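Local structure of xylulose kinase (Bifidobacterium adolescentis ATCC 15703, 3I8B) at residues A103-K108 and I217-E222; L189-T194 and A249-D254; E374-R379 and R412-L417; A402-L407 and S437-T442; Q468-L473 and P480-T485. The protein probably phosphorylates D-xylulose to D-xylulose 5-phosphate at the expense of ATP, as a member of the FGGY family of carbohydrate kinases. One frame throughout, in Å; residues are numbered along the deposited sequence.

Contact 1: A103-K108 and I217-E222; sequences AALIEK and IAMVLE
Leu105 and Lys108, three residues apart on helix 99-110, meet Met219 and Val220, neighbours on helix 214-225. The apolar contacts hang on one branch of the leucine: Leu105 CD2 lies 3.6 Å from Val220 CG1, and the same methyl is 4.1 Å from Met219 SE, this methionine being present as selenomethionine. The leucine meets both partners at a slant. Met219 carries its selenium across toward the other helix because CG stands anti to the backbone N (chi1 161°) and the chain stays extended until it bends at chi3, where CE turns off. A second kind of contact uses the aliphatic stem of a charged residue. Lys108 CG sits 4.0 Å from Met219 SE, the two side chains sliding past each other in opposite directions. Electrostatics enters weakly, since Lys108 NZ stays 4.6 Å from Glu222 OE2, too long for a salt bridge although the opposite charges should attract mildly. The axes of the two segments remain 11.8 Å apart at closest approach and are inclined by 112°, so it is mainly the longer side chains, Leu105, Lys108 and Met219, that bridge the space. Helix 143-153 adds to the packing: Thr145 touches Leu105, while Leu144, Val147 and Ala148 lie against Val220. This is wide, steeply crossed helix packing within the N-terminal FGGY domain, with the Leu105 side chain about 12 Å from that of His75, a predicted substrate-binding residue.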
# COMPACT_ATOMS: atom_id res chain seq x y z
N ALA A 103 16.65 8.08 6.12
CA ALA A 103 18.04 7.66 6.33
C ALA A 103 18.48 7.89 7.77
O ALA A 103 19.06 7.01 8.41
CB ALA A 103 18.97 8.38 5.37
N ALA A 104 18.20 9.09 8.28
CA ALA A 104 18.59 9.46 9.63
C ALA A 104 17.91 8.59 10.71
O ALA A 104 18.54 8.23 11.71
CB ALA A 104 18.29 10.95 9.86
N LEU A 105 16.63 8.27 10.51
CA LEU A 105 15.91 7.42 11.46
C LEU A 105 16.61 6.08 11.62
O LEU A 105 16.71 5.54 12.72
CB LEU A 105 14.46 7.18 10.99
CG LEU A 105 13.51 8.35 11.19
CD1 LEU A 105 12.24 8.15 10.37
CD2 LEU A 105 13.19 8.49 12.66
N ILE A 106 17.07 5.53 10.50
CA ILE A 106 17.78 4.26 10.52
C ILE A 106 19.09 4.37 11.32
O ILE A 106 19.36 3.55 12.21
CB ILE A 106 18.07 3.74 9.09
CG1 ILE A 106 16.77 3.28 8.42
CG2 ILE A 106 19.08 2.59 9.12
CD1 ILE A 106 16.84 3.24 6.92
N GLU A 107 19.88 5.40 11.03
CA GLU A 107 21.14 5.63 11.74
C GLU A 107 20.87 5.86 13.23
O GLU A 107 21.61 5.37 14.10
CB GLU A 107 21.89 6.81 11.13
CG GLU A 107 22.50 6.52 9.75
CD GLU A 107 23.38 7.66 9.21
OE1 GLU A 107 23.41 8.76 9.81
OE2 GLU A 107 24.04 7.46 8.18
N LYS A 108 19.81 6.60 13.54
CA LYS A 108 19.48 6.92 14.93
C LYS A 108 19.14 5.70 15.77
O LYS A 108 19.63 5.56 16.91
CB LYS A 108 18.36 7.95 15.00
CG LYS A 108 18.02 8.41 16.41
CD LYS A 108 19.09 9.36 16.96
CE LYS A 108 18.69 9.85 18.36
NZ LYS A 108 19.71 10.78 18.93
N ILE A 217 7.88 9.02 17.84
CA ILE A 217 7.43 10.36 17.45
C ILE A 217 8.27 11.43 18.18
O ILE A 217 8.83 12.31 17.55
CB ILE A 217 5.92 10.58 17.71
CG1 ILE A 217 5.09 9.63 16.83
CG2 ILE A 217 5.56 12.03 17.46
CD1 ILE A 217 3.58 9.62 17.15
N ALA A 218 8.37 11.32 19.51
CA ALA A 218 9.25 12.20 20.28
C ALA A 218 10.63 12.26 19.64
O ALA A 218 11.26 13.31 19.59
CB ALA A 218 9.37 11.71 21.74
N MSE A 219 11.09 11.12 19.16
CA MSE A 219 12.44 11.02 18.61
C MSE A 219 12.66 12.02 17.48
O MSE A 219 13.74 12.59 17.34
CB MSE A 219 12.72 9.60 18.14
CG MSE A 219 13.88 9.47 17.15
SE MSE A 219 14.11 7.59 16.60
CE MSE A 219 14.56 6.78 18.33
N VAL A 220 11.63 12.23 16.66
CA VAL A 220 11.76 13.16 15.53
C VAL A 220 11.40 14.61 15.88
O VAL A 220 11.82 15.53 15.19
CB VAL A 220 10.98 12.69 14.27
CG1 VAL A 220 11.30 11.23 13.98
CG2 VAL A 220 9.46 12.90 14.44
N LEU A 221 10.62 14.79 16.95
CA LEU A 221 10.25 16.12 17.42
C LEU A 221 11.41 16.80 18.16
O LEU A 221 11.45 18.03 18.31
CB LEU A 221 9.04 16.05 18.36
CG LEU A 221 7.71 15.65 17.69
CD1 LEU A 221 6.56 15.58 18.70
CD2 LEU A 221 7.36 16.59 16.51
N GLU A 222 12.35 15.99 18.63
CA GLU A 222 13.46 16.48 19.44
C GLU A 222 14.23 17.59 18.74
O GLU A 222 14.65 18.55 19.39
CB GLU A 222 14.40 15.31 19.78
CG GLU A 222 15.53 15.61 20.75
CD GLU A 222 15.99 14.34 21.45
OE1 GLU A 222 15.21 13.76 22.25
OE2 GLU A 222 17.12 13.90 21.19

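Contact 2: L189-T194 and A249-D254; sequences LEALFT and APVKAD. With MG (magnesium ion), chain B.
Ala249 CB sits over one face of the Phe193 ring, a CH-pi contact beside the two-stranded parallel sheet 193-195/241-243 of the N-terminal FGGY domain. The methyl is 3.6 Å from the ring centroid, 17° off the normal, and shifted toward the rim near CE2. The same corner of the ring meets Val251 at its edge: CG2, close to the ring plane, is 4.1 Å from Phe193 CE2. Ring carbon CE2 thus fits the notch between the alanine methyl and the valine branch. Phe193 is turned to that notch by a chi1 of 65°, with CG lodged between the backbone N and the carbonyl carbon. The other valine branch makes a looser contact, Val251 CG1 lying 4.4 Å from Ala191 CB. Leu243 touches both Phe193 and Ala249, and Tyr178 packs on both Ala191 and Val251. The 3-10 segment 189-191 and Leu192 just after it also shape a magnesium site: Glu190 O binds the ion at 2.3 Å and Leu192 O at 2.5 Å, with Thr241 OG1 and a water as further ligands. The Glu190 carboxylate acts in the second shell, its OE1 accepting a 3.1 Å hydrogen bond from the metal-bound water.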
# COMPACT_ATOMS: atom_id res chain seq x y z
N LEU A 189 -11.00 16.34 18.04
CA LEU A 189 -9.92 15.58 17.40
C LEU A 189 -9.96 14.11 17.84
O LEU A 189 -9.60 13.21 17.07
CB LEU A 189 -8.55 16.19 17.70
CG LEU A 189 -8.30 17.57 17.08
CD1 LEU A 189 -7.00 18.19 17.60
CD2 LEU A 189 -8.30 17.48 15.53
N GLU A 190 -10.43 13.86 19.06
CA GLU A 190 -10.54 12.49 19.56
C GLU A 190 -11.56 11.66 18.81
O GLU A 190 -11.62 10.47 19.02
CB GLU A 190 -10.84 12.44 21.06
CG GLU A 190 -9.66 12.86 21.92
CD GLU A 190 -8.59 11.77 22.09
OE1 GLU A 190 -8.71 10.68 21.45
OE2 GLU A 190 -7.63 12.00 22.88
N ALA A 191 -12.40 12.27 17.98
CA ALA A 191 -13.32 11.48 17.16
C ALA A 191 -12.57 10.76 16.03
O ALA A 191 -13.14 9.90 15.37
CB ALA A 191 -14.44 12.36 16.58
N LEU A 192 -11.31 11.13 15.79
CA LEU A 192 -10.51 10.46 14.76
C LEU A 192 -10.39 8.95 14.99
O LEU A 192 -10.13 8.50 16.10
CB LEU A 192 -9.12 11.09 14.67
CG LEU A 192 -8.99 12.44 13.96
CD1 LEU A 192 -7.69 13.17 14.31
CD2 LEU A 192 -9.10 12.24 12.45
N PHE A 193 -10.56 8.16 13.94
CA PHE A 193 -10.36 6.73 14.02
C PHE A 193 -9.62 6.23 12.78
O PHE A 193 -9.56 6.91 11.74
CB PHE A 193 -11.71 6.00 14.20
CG PHE A 193 -12.62 6.14 13.01
CD1 PHE A 193 -12.45 5.33 11.90
CD2 PHE A 193 -13.63 7.09 13.00
CE1 PHE A 193 -13.28 5.45 10.80
CE2 PHE A 193 -14.46 7.23 11.91
CZ PHE A 193 -14.29 6.41 10.80
N THR A 194 -9.02 5.06 12.90
CA THR A 194 -8.36 4.44 11.76
C THR A 194 -8.50 2.92 11.83
O THR A 194 -9.25 2.41 12.66
CB THR A 194 -6.89 4.88 11.69
OG1 THR A 194 -6.34 4.51 10.42
CG2 THR A 194 -6.08 4.23 12.81
N ALA A 249 -17.25 2.46 13.69
CA ALA A 249 -16.70 3.60 14.42
C ALA A 249 -17.71 4.12 15.45
O ALA A 249 -18.91 3.92 15.31
CB ALA A 249 -16.28 4.72 13.48
N PRO A 250 -17.21 4.81 16.48
CA PRO A 250 -18.10 5.41 17.48
C PRO A 250 -18.98 6.52 16.92
O PRO A 250 -19.97 6.89 17.53
CB PRO A 250 -17.12 5.99 18.52
CG PRO A 250 -15.85 5.26 18.32
CD PRO A 250 -15.79 4.97 16.83
N VAL A 251 -18.61 7.08 15.77
CA VAL A 251 -19.42 8.13 15.17
C VAL A 251 -19.94 7.66 13.81
O VAL A 251 -19.28 6.88 13.13
CB VAL A 251 -18.61 9.45 14.98
CG1 VAL A 251 -18.24 10.06 16.33
CG2 VAL A 251 -17.35 9.19 14.13
N LYS A 252 -21.12 8.14 13.43
CA LYS A 252 -21.73 7.83 12.14
C LYS A 252 -21.46 8.98 11.18
O LYS A 252 -20.99 10.03 11.60
CB LYS A 252 -23.25 7.68 12.30
CG LYS A 252 -23.70 6.58 13.25
CD LYS A 252 -25.23 6.53 13.35
CE LYS A 252 -25.69 5.39 14.26
NZ LYS A 252 -27.19 5.36 14.42
N ALA A 253 -21.78 8.79 9.91
CA ALA A 253 -21.72 9.89 8.96
C ALA A 253 -22.67 10.97 9.42
O ALA A 253 -23.73 10.68 9.99
CB ALA A 253 -22.11 9.43 7.57
N ASP A 254 -22.29 12.23 9.20
CA ASP A 254 -23.19 13.35 9.36
C ASP A 254 -24.37 13.16 8.40
O ASP A 254 -24.16 12.81 7.23
CB ASP A 254 -22.44 14.64 9.03
CG ASP A 254 -23.25 15.90 9.32
OD1 ASP A 254 -22.99 16.55 10.36
OD2 ASP A 254 -24.11 16.27 8.50
MG MG B . -10.46 8.55 18.63
O HOH W 1 -8.37 9.55 18.56

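Contact 3: E374-R379 and R412-L417; sequences ERTPNR and RDCLEL
Thr376 turns its methyl toward helix 396-420, where CG2 settles between two side chains three residues apart, 3.7 Å from Cys414 SG and 3.6 Å from Leu417 CD2. With OG1 beside the backbone N and anti to the carbonyl carbon (chi1 -54°), CG2 is left anti to N and faces the helix, while OG1 is hydrogen-bonded to Cys329 O of strand 324-330; apolar and polar ends of the threonine therefore serve different partners. Cys414 lies alongside the threonine: its SG is also 4.0 Å from Thr376 CB, and the sulfur spans the CB-CG2 bond. Leu417 comes in aslant and offers a single branch, CD2, from a side chain extended away from its helix. The loop that brings up the threonine belongs to the C-terminal FGGY domain and is tightly folded, with a cis peptide before Pro377, an inverse gamma turn centred on Asn378, and Glu374 and Arg379 joined by a pair of backbone hydrogen bonds. Glu374 also steadies the turn from within: its OE1 accepts from Arg375 N at 2.8 Å, on the anti side and 27° out of the carboxylate plane, and additionally from Ile331 N. Beside the threonine, the Pro377 ring loosely approaches Asp413, CG being 4.4 Å from OD2. That carboxylate is fixed from elsewhere, OD2 in a salt bridge to Arg506 and OD1 hydrogen-bonded to Tyr499 OH, both residues of helix 496-506. Further round the helix, Arg412 NH1 meets Glu416 OE2 at 2.8 Å from above the carboxylate plane, and Arg419 forms a second salt bridge to the same oxygen.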
# COMPACT_ATOMS: atom_id res chain seq x y z
N GLU A 374 16.95 -1.36 -6.73
CA GLU A 374 15.70 -2.03 -6.38
C GLU A 374 15.29 -1.79 -4.93
O GLU A 374 16.16 -1.56 -4.06
CB GLU A 374 15.76 -3.54 -6.63
CG GLU A 374 15.07 -4.02 -7.92
CD GLU A 374 13.62 -3.61 -8.00
OE1 GLU A 374 13.03 -3.26 -6.95
OE2 GLU A 374 13.06 -3.63 -9.12
N ARG A 375 13.98 -1.82 -4.70
CA ARG A 375 13.41 -1.82 -3.36
C ARG A 375 13.47 -3.24 -2.80
O ARG A 375 13.83 -3.45 -1.65
CB ARG A 375 11.94 -1.37 -3.41
CG ARG A 375 11.70 0.13 -3.48
CD ARG A 375 11.77 0.80 -2.10
NE ARG A 375 10.81 0.23 -1.14
CZ ARG A 375 9.58 0.70 -0.92
NH1 ARG A 375 9.12 1.74 -1.60
NH2 ARG A 375 8.80 0.11 -0.02
N THR A 376 13.11 -4.22 -3.63
CA THR A 376 13.14 -5.62 -3.22
C THR A 376 13.87 -6.44 -4.28
O THR A 376 13.41 -6.53 -5.42
CB THR A 376 11.70 -6.18 -3.04
OG1 THR A 376 10.96 -5.35 -2.13
CG2 THR A 376 11.73 -7.60 -2.49
N PRO A 377 15.05 -7.01 -3.92
CA PRO A 377 15.72 -6.93 -2.61
C PRO A 377 16.22 -5.51 -2.35
O PRO A 377 16.18 -4.68 -3.25
CB PRO A 377 16.91 -7.89 -2.75
CG PRO A 377 16.89 -8.41 -4.19
CD PRO A 377 15.93 -7.56 -4.96
N ASN A 378 16.68 -5.23 -1.14
CA ASN A 378 16.98 -3.85 -0.73
C ASN A 378 18.34 -3.37 -1.23
O ASN A 378 19.32 -3.41 -0.50
CB ASN A 378 16.94 -3.74 0.80
CG ASN A 378 16.97 -2.28 1.29
OD1 ASN A 378 17.26 -1.35 0.53
ND2 ASN A 378 16.68 -2.09 2.58
N ARG A 379 18.38 -2.91 -2.48
CA ARG A 379 19.64 -2.57 -3.15
C ARG A 379 19.54 -1.27 -3.94
O ARG A 379 19.47 -1.29 -5.17
CB ARG A 379 20.05 -3.70 -4.08
CG ARG A 379 20.26 -5.02 -3.38
CD ARG A 379 20.96 -6.00 -4.28
NE ARG A 379 20.89 -7.35 -3.74
CZ ARG A 379 21.27 -8.45 -4.39
NH1 ARG A 379 21.75 -8.36 -5.63
NH2 ARG A 379 21.16 -9.64 -3.81
N ARG A 412 8.97 -13.53 -8.89
CA ARG A 412 9.12 -14.80 -8.18
C ARG A 412 10.02 -14.63 -6.97
O ARG A 412 9.71 -15.13 -5.89
CB ARG A 412 9.71 -15.89 -9.07
CG ARG A 412 10.30 -17.03 -8.27
CD ARG A 412 9.22 -17.94 -7.68
NE ARG A 412 9.00 -19.04 -8.60
CZ ARG A 412 9.38 -20.29 -8.38
NH1 ARG A 412 9.96 -20.62 -7.24
NH2 ARG A 412 9.17 -21.21 -9.31
N ASP A 413 11.14 -13.95 -7.17
CA ASP A 413 12.06 -13.66 -6.08
C ASP A 413 11.30 -13.04 -4.91
O ASP A 413 11.54 -13.38 -3.77
CB ASP A 413 13.18 -12.71 -6.54
CG ASP A 413 14.51 -12.99 -5.83
OD1 ASP A 413 14.64 -14.07 -5.23
OD2 ASP A 413 15.42 -12.14 -5.90
N CYS A 414 10.38 -12.13 -5.21
CA CYS A 414 9.54 -11.54 -4.17
C CYS A 414 8.69 -12.59 -3.45
O CYS A 414 8.59 -12.59 -2.23
CB CYS A 414 8.66 -10.44 -4.75
SG CYS A 414 9.58 -8.92 -5.13
N LEU A 415 8.07 -13.48 -4.21
CA LEU A 415 7.26 -14.54 -3.61
C LEU A 415 8.11 -15.40 -2.66
O LEU A 415 7.68 -15.75 -1.56
CB LEU A 415 6.60 -15.39 -4.69
CG LEU A 415 5.27 -14.93 -5.29
CD1 LEU A 415 5.22 -13.43 -5.53
CD2 LEU A 415 4.96 -15.71 -6.58
N GLU A 416 9.33 -15.72 -3.09
CA GLU A 416 10.22 -16.56 -2.28
C GLU A 416 10.67 -15.84 -1.01
O GLU A 416 10.82 -16.46 0.04
CB GLU A 416 11.43 -16.98 -3.10
CG GLU A 416 11.07 -17.87 -4.27
CD GLU A 416 10.30 -19.09 -3.82
OE1 GLU A 416 10.49 -19.50 -2.66
OE2 GLU A 416 9.51 -19.63 -4.62
N LEU A 417 10.91 -14.54 -1.12
CA LEU A 417 11.28 -13.76 0.04
C LEU A 417 10.12 -13.70 1.05
O LEU A 417 10.32 -13.88 2.26
CB LEU A 417 11.68 -12.36 -0.38
CG LEU A 417 12.17 -11.41 0.70
CD1 LEU A 417 13.38 -11.98 1.41
CD2 LEU A 417 12.51 -10.07 0.07

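Contact 4: A402-L407 and S437-T442; sequences AFVEGL and SEAIRT
Val404 makes the first contact of 402-407 with helix 438-448, its CG1 resting 4.3 Å from Ala439 O and 4.5 Å from Ala439 CB. Both residues are also held by helix 348-357, Ala355 packing on Val404, and Ala352 and Phe356 on Ala439, so three helices share this spot. Glu405 faces elsewhere, its OE2 in a salt bridge to Arg401 and in a hydrogen bond with Gly361 N. One turn beyond Val404, Leu407 takes over. Its side chain, with CG anti to the backbone N (chi1 -177°), extends toward Ile440, and the two cross at about a right angle. Both methyls of the leucine face the end of the isoleucine, CD1 the nearer: Leu407 CD1 is 3.7 Å from Ile440 CD1, and Leu407 CD2 is 4.2 Å from the same carbon. Leu293 of strand 288-293 touches both side chains. At the start of the partner helix, Ser437 is the N-cap, its OG accepting a weak but nearly straight bond from Ile440 N. In the next residue, Glu438, the carbonyl O accepts two bonds from one turn on, on opposite faces of its plane: Thr442 N at 2.7 Å and Thr442 OG1 at 2.6 Å. Since all four residues that touch are buried and their side chains wholly hydrocarbon, the helices should be joined by dispersion and by exclusion of water, while the Ser437 and Thr442 bonds stay within helix 438-448 and its cap.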
# COMPACT_ATOMS: atom_id res chain seq x y z
N ALA A 402 15.27 -12.95 -22.27
CA ALA A 402 15.90 -12.63 -20.99
C ALA A 402 15.27 -11.41 -20.32
O ALA A 402 15.19 -11.34 -19.09
CB ALA A 402 17.43 -12.42 -21.16
N PHE A 403 14.82 -10.44 -21.12
CA PHE A 403 14.10 -9.29 -20.59
C PHE A 403 12.78 -9.74 -19.93
O PHE A 403 12.46 -9.33 -18.82
CB PHE A 403 13.79 -8.29 -21.71
CG PHE A 403 14.88 -7.29 -21.97
CD1 PHE A 403 15.11 -6.24 -21.10
CD2 PHE A 403 15.65 -7.38 -23.12
CE1 PHE A 403 16.10 -5.31 -21.36
CE2 PHE A 403 16.65 -6.46 -23.38
CZ PHE A 403 16.87 -5.42 -22.50
N VAL A 404 12.03 -10.57 -20.64
CA VAL A 404 10.76 -11.08 -20.09
C VAL A 404 10.97 -12.00 -18.88
O VAL A 404 10.28 -11.88 -17.86
CB VAL A 404 9.95 -11.83 -21.17
CG1 VAL A 404 8.65 -12.37 -20.57
CG2 VAL A 404 9.64 -10.91 -22.34
N GLU A 405 11.92 -12.92 -19.00
CA GLU A 405 12.18 -13.86 -17.93
C GLU A 405 12.71 -13.13 -16.70
O GLU A 405 12.51 -13.56 -15.57
CB GLU A 405 13.15 -14.96 -18.39
CG GLU A 405 12.56 -15.92 -19.43
CD GLU A 405 13.42 -17.15 -19.67
OE1 GLU A 405 14.63 -17.11 -19.35
OE2 GLU A 405 12.88 -18.17 -20.19
N GLY A 406 13.39 -12.00 -16.93
CA GLY A 406 13.94 -11.23 -15.84
C GLY A 406 12.84 -10.55 -15.05
O GLY A 406 12.83 -10.59 -13.84
N LEU A 407 11.91 -9.93 -15.76
CA LEU A 407 10.75 -9.29 -15.14
C LEU A 407 10.03 -10.29 -14.24
O LEU A 407 9.79 -10.02 -13.07
CB LEU A 407 9.81 -8.76 -16.23
CG LEU A 407 8.55 -7.99 -15.81
CD1 LEU A 407 8.01 -7.21 -16.99
CD2 LEU A 407 7.48 -8.92 -15.26
N SER A 437 -0.46 -8.03 -20.78
CA SER A 437 0.67 -8.38 -21.64
C SER A 437 0.71 -9.88 -21.96
O SER A 437 0.87 -10.71 -21.07
CB SER A 437 2.00 -7.96 -21.00
OG SER A 437 3.08 -8.54 -21.70
N GLU A 438 0.59 -10.21 -23.24
CA GLU A 438 0.50 -11.60 -23.67
C GLU A 438 1.73 -12.41 -23.25
O GLU A 438 1.61 -13.57 -22.87
CB GLU A 438 0.31 -11.67 -25.18
CG GLU A 438 -0.04 -13.06 -25.71
CD GLU A 438 0.15 -13.16 -27.22
OE1 GLU A 438 0.77 -12.25 -27.81
OE2 GLU A 438 -0.32 -14.16 -27.82
N ALA A 439 2.90 -11.78 -23.32
CA ALA A 439 4.14 -12.45 -22.97
C ALA A 439 4.25 -12.68 -21.46
O ALA A 439 4.64 -13.77 -21.01
CB ALA A 439 5.35 -11.65 -23.47
N ILE A 440 3.91 -11.67 -20.68
CA ILE A 440 3.91 -11.83 -19.23
C ILE A 440 2.86 -12.87 -18.87
O ILE A 440 3.15 -13.88 -18.22
CB ILE A 440 3.66 -10.48 -18.52
CG1 ILE A 440 4.90 -9.59 -18.67
CG2 ILE A 440 3.31 -10.70 -17.06
CD1 ILE A 440 4.69 -8.12 -18.28
N ARG A 441 1.65 -12.63 -19.35
CA ARG A 441 0.52 -13.53 -19.18
C ARG A 441 0.87 -14.97 -19.58
O ARG A 441 0.46 -15.92 -18.90
CB ARG A 441 -0.65 -13.00 -20.01
CG ARG A 441 -1.95 -13.75 -19.86
CD ARG A 441 -3.04 -13.19 -20.78
NE ARG A 441 -3.34 -11.79 -20.50
CZ ARG A 441 -4.45 -11.17 -20.92
NH1 ARG A 441 -5.36 -11.83 -21.63
NH2 ARG A 441 -4.65 -9.89 -20.63
N THR A 442 1.63 -15.15 -20.65
CA THR A 442 1.94 -16.50 -21.14
C THR A 442 3.02 -17.21 -20.33
O THR A 442 2.93 -18.42 -20.08
CB THR A 442 2.38 -16.49 -22.61
OG1 THR A 442 1.30 -16.05 -23.44
CG2 THR A 442 2.81 -17.89 -23.03

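Contact 5: Q468-L473 and P480-T485; sequences QAAWVL and PAWQLT
Pro480 packs against the backbone of helix 460-474 as well as its side chains: CG is 3.6 Å from Trp471 N and CD 3.6 Å from Trp471 CA, with Trp471 CB at 3.5 Å from CD. The proline ring and the Trp471 side chain stand at about a right angle, with the indole leading away from the loop; its CG lies anti to the backbone N (chi1 -171°). Ala470 CB fills the corner between two loop residues, 3.7 Å from Pro480 CG and likewise 3.7 Å from Trp482 CZ2, approaching that indole obliquely. The proline also backs its own neighbour but one, its CB standing 3.2 Å above one face of the Trp482 ring, offset toward the rim. An inverse gamma turn at Ala481, with a weak bond from Trp482 N to Pro480 O, folds the two rings together. Outside partners fix the polar groups: Arg467 NE is hydrogen-bonded to Pro480 O, and Trp482 NE1 to Ala24 O. The same helix packs on the N-terminal domain: Ala469 and Ala470 touch Val7, and Val472 touches Leu267 and Ala269. The contact thus lies where the chain passes from a helix packed on one actin-like sheet toward strand 486-490 of the other, as suits the two-domain FGGY kinase fold.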
# COMPACT_ATOMS: atom_id res chain seq x y z
N GLN A 468 -16.13 -3.93 3.27
CA GLN A 468 -15.87 -3.76 4.70
C GLN A 468 -17.04 -3.09 5.38
O GLN A 468 -17.39 -3.44 6.51
CB GLN A 468 -14.58 -2.97 4.93
CG GLN A 468 -14.25 -2.75 6.42
CD GLN A 468 -13.29 -1.58 6.62
OE1 GLN A 468 -13.66 -0.43 6.40
NE2 GLN A 468 -12.05 -1.88 7.02
N ALA A 469 -17.63 -2.11 4.71
CA ALA A 469 -18.82 -1.45 5.27
C ALA A 469 -19.98 -2.44 5.37
O ALA A 469 -20.70 -2.47 6.38
CB ALA A 469 -19.22 -0.25 4.41
N ALA A 470 -20.16 -3.27 4.35
CA ALA A 470 -21.18 -4.32 4.40
C ALA A 470 -20.89 -5.36 5.50
O ALA A 470 -21.79 -5.84 6.19
CB ALA A 470 -21.34 -4.98 3.05
N TRP A 471 -19.62 -5.69 5.67
CA TRP A 471 -19.19 -6.59 6.74
C TRP A 471 -19.58 -6.05 8.12
O TRP A 471 -20.20 -6.76 8.92
CB TRP A 471 -17.67 -6.79 6.64
CG TRP A 471 -17.08 -7.85 7.54
CD1 TRP A 471 -17.74 -8.76 8.33
CD2 TRP A 471 -15.68 -8.14 7.70
NE1 TRP A 471 -16.84 -9.58 8.98
CE2 TRP A 471 -15.56 -9.22 8.60
CE3 TRP A 471 -14.52 -7.58 7.16
CZ2 TRP A 471 -14.32 -9.74 8.98
CZ3 TRP A 471 -13.29 -8.09 7.54
CH2 TRP A 471 -13.20 -9.17 8.44
N VAL A 472 -19.22 -4.80 8.40
CA VAL A 472 -19.55 -4.16 9.67
C VAL A 472 -21.07 -4.08 9.85
O VAL A 472 -21.61 -4.43 10.91
CB VAL A 472 -18.93 -2.73 9.77
CG1 VAL A 472 -19.40 -2.05 11.04
CG2 VAL A 472 -17.40 -2.80 9.72
N LEU A 473 -21.76 -3.62 8.82
CA LEU A 473 -23.21 -3.50 8.87
C LEU A 473 -23.90 -4.83 9.18
O LEU A 473 -24.91 -4.85 9.88
CB LEU A 473 -23.73 -2.92 7.55
CG LEU A 473 -25.24 -2.76 7.34
CD1 LEU A 473 -25.90 -1.88 8.44
CD2 LEU A 473 -25.51 -2.18 5.97
N PRO A 480 -18.72 -10.30 3.72
CA PRO A 480 -19.68 -10.65 2.67
C PRO A 480 -19.07 -11.53 1.59
O PRO A 480 -18.05 -11.16 1.00
CB PRO A 480 -20.05 -9.28 2.08
CG PRO A 480 -19.91 -8.36 3.21
CD PRO A 480 -18.75 -8.85 4.01
N ALA A 481 -19.70 -12.67 1.32
CA ALA A 481 -19.24 -13.57 0.26
C ALA A 481 -19.67 -13.12 -1.14
O ALA A 481 -20.52 -13.76 -1.76
CB ALA A 481 -19.73 -14.98 0.53
N TRP A 482 -19.08 -12.03 -1.63
CA TRP A 482 -19.45 -11.47 -2.93
C TRP A 482 -18.83 -12.24 -4.13
O TRP A 482 -17.72 -12.75 -4.05
CB TRP A 482 -19.07 -9.98 -3.02
CG TRP A 482 -19.89 -9.09 -2.10
CD1 TRP A 482 -21.01 -9.44 -1.41
CD2 TRP A 482 -19.66 -7.69 -1.81
NE1 TRP A 482 -21.49 -8.36 -0.70
CE2 TRP A 482 -20.68 -7.28 -0.93
CE3 TRP A 482 -18.69 -6.76 -2.20
CZ2 TRP A 482 -20.77 -5.97 -0.43
CZ3 TRP A 482 -18.77 -5.46 -1.71
CH2 TRP A 482 -19.80 -5.08 -0.84
N GLN A 483 -19.59 -12.31 -5.22
CA GLN A 483 -19.08 -12.90 -6.46
C GLN A 483 -17.89 -12.11 -6.98
O GLN A 483 -17.91 -10.88 -7.01
CB GLN A 483 -20.17 -12.94 -7.54
CG GLN A 483 -20.88 -14.28 -7.67
CD GLN A 483 -20.01 -15.36 -8.31
OE1 GLN A 483 -19.95 -16.49 -7.83
NE2 GLN A 483 -19.32 -15.00 -9.39
N LEU A 484 -16.87 -12.84 -7.39
CA LEU A 484 -15.69 -12.24 -8.01
C LEU A 484 -15.64 -12.62 -9.48
O LEU A 484 -15.83 -13.78 -9.84
CB LEU A 484 -14.44 -12.76 -7.31
CG LEU A 484 -14.51 -12.58 -5.80
CD1 LEU A 484 -13.64 -13.60 -5.08
CD2 LEU A 484 -14.13 -11.14 -5.41
N THR A 485 -15.40 -11.63 -10.34
CA THR A 485 -15.25 -11.91 -11.77
C THR A 485 -13.79 -12.18 -12.13
O THR A 485 -12.89 -11.40 -11.80
CB THR A 485 -15.83 -10.76 -12.64
OG1 THR A 485 -17.22 -10.59 -12.33
CG2 THR A 485 -15.70 -11.09 -14.12

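In the fold
Contacts 1 and 2 interleave along the chain within the N-terminal FGGY domain, yet their centres lie 30 Å apart, one in a helical region and the other at the magnesium site. Contacts 3 and 4 follow, also interleaved, in the C-terminal domain; both use helix 396-420, and their centres are 17 Å apart. Contact 5 comes last. Its helix, 460-474, touches strands of the N-terminal sheet, while its loop leads into strand 486-490 of the seven-stranded C-terminal sheet, so it bridges the two halves. It lies nearest to contact 2, about 6 Å between closest atoms. Contacts 2 and 4, on opposite sides of the chain's centre, are 46 Å apart between centres, the widest separation among the five, in a kinase built of two domains.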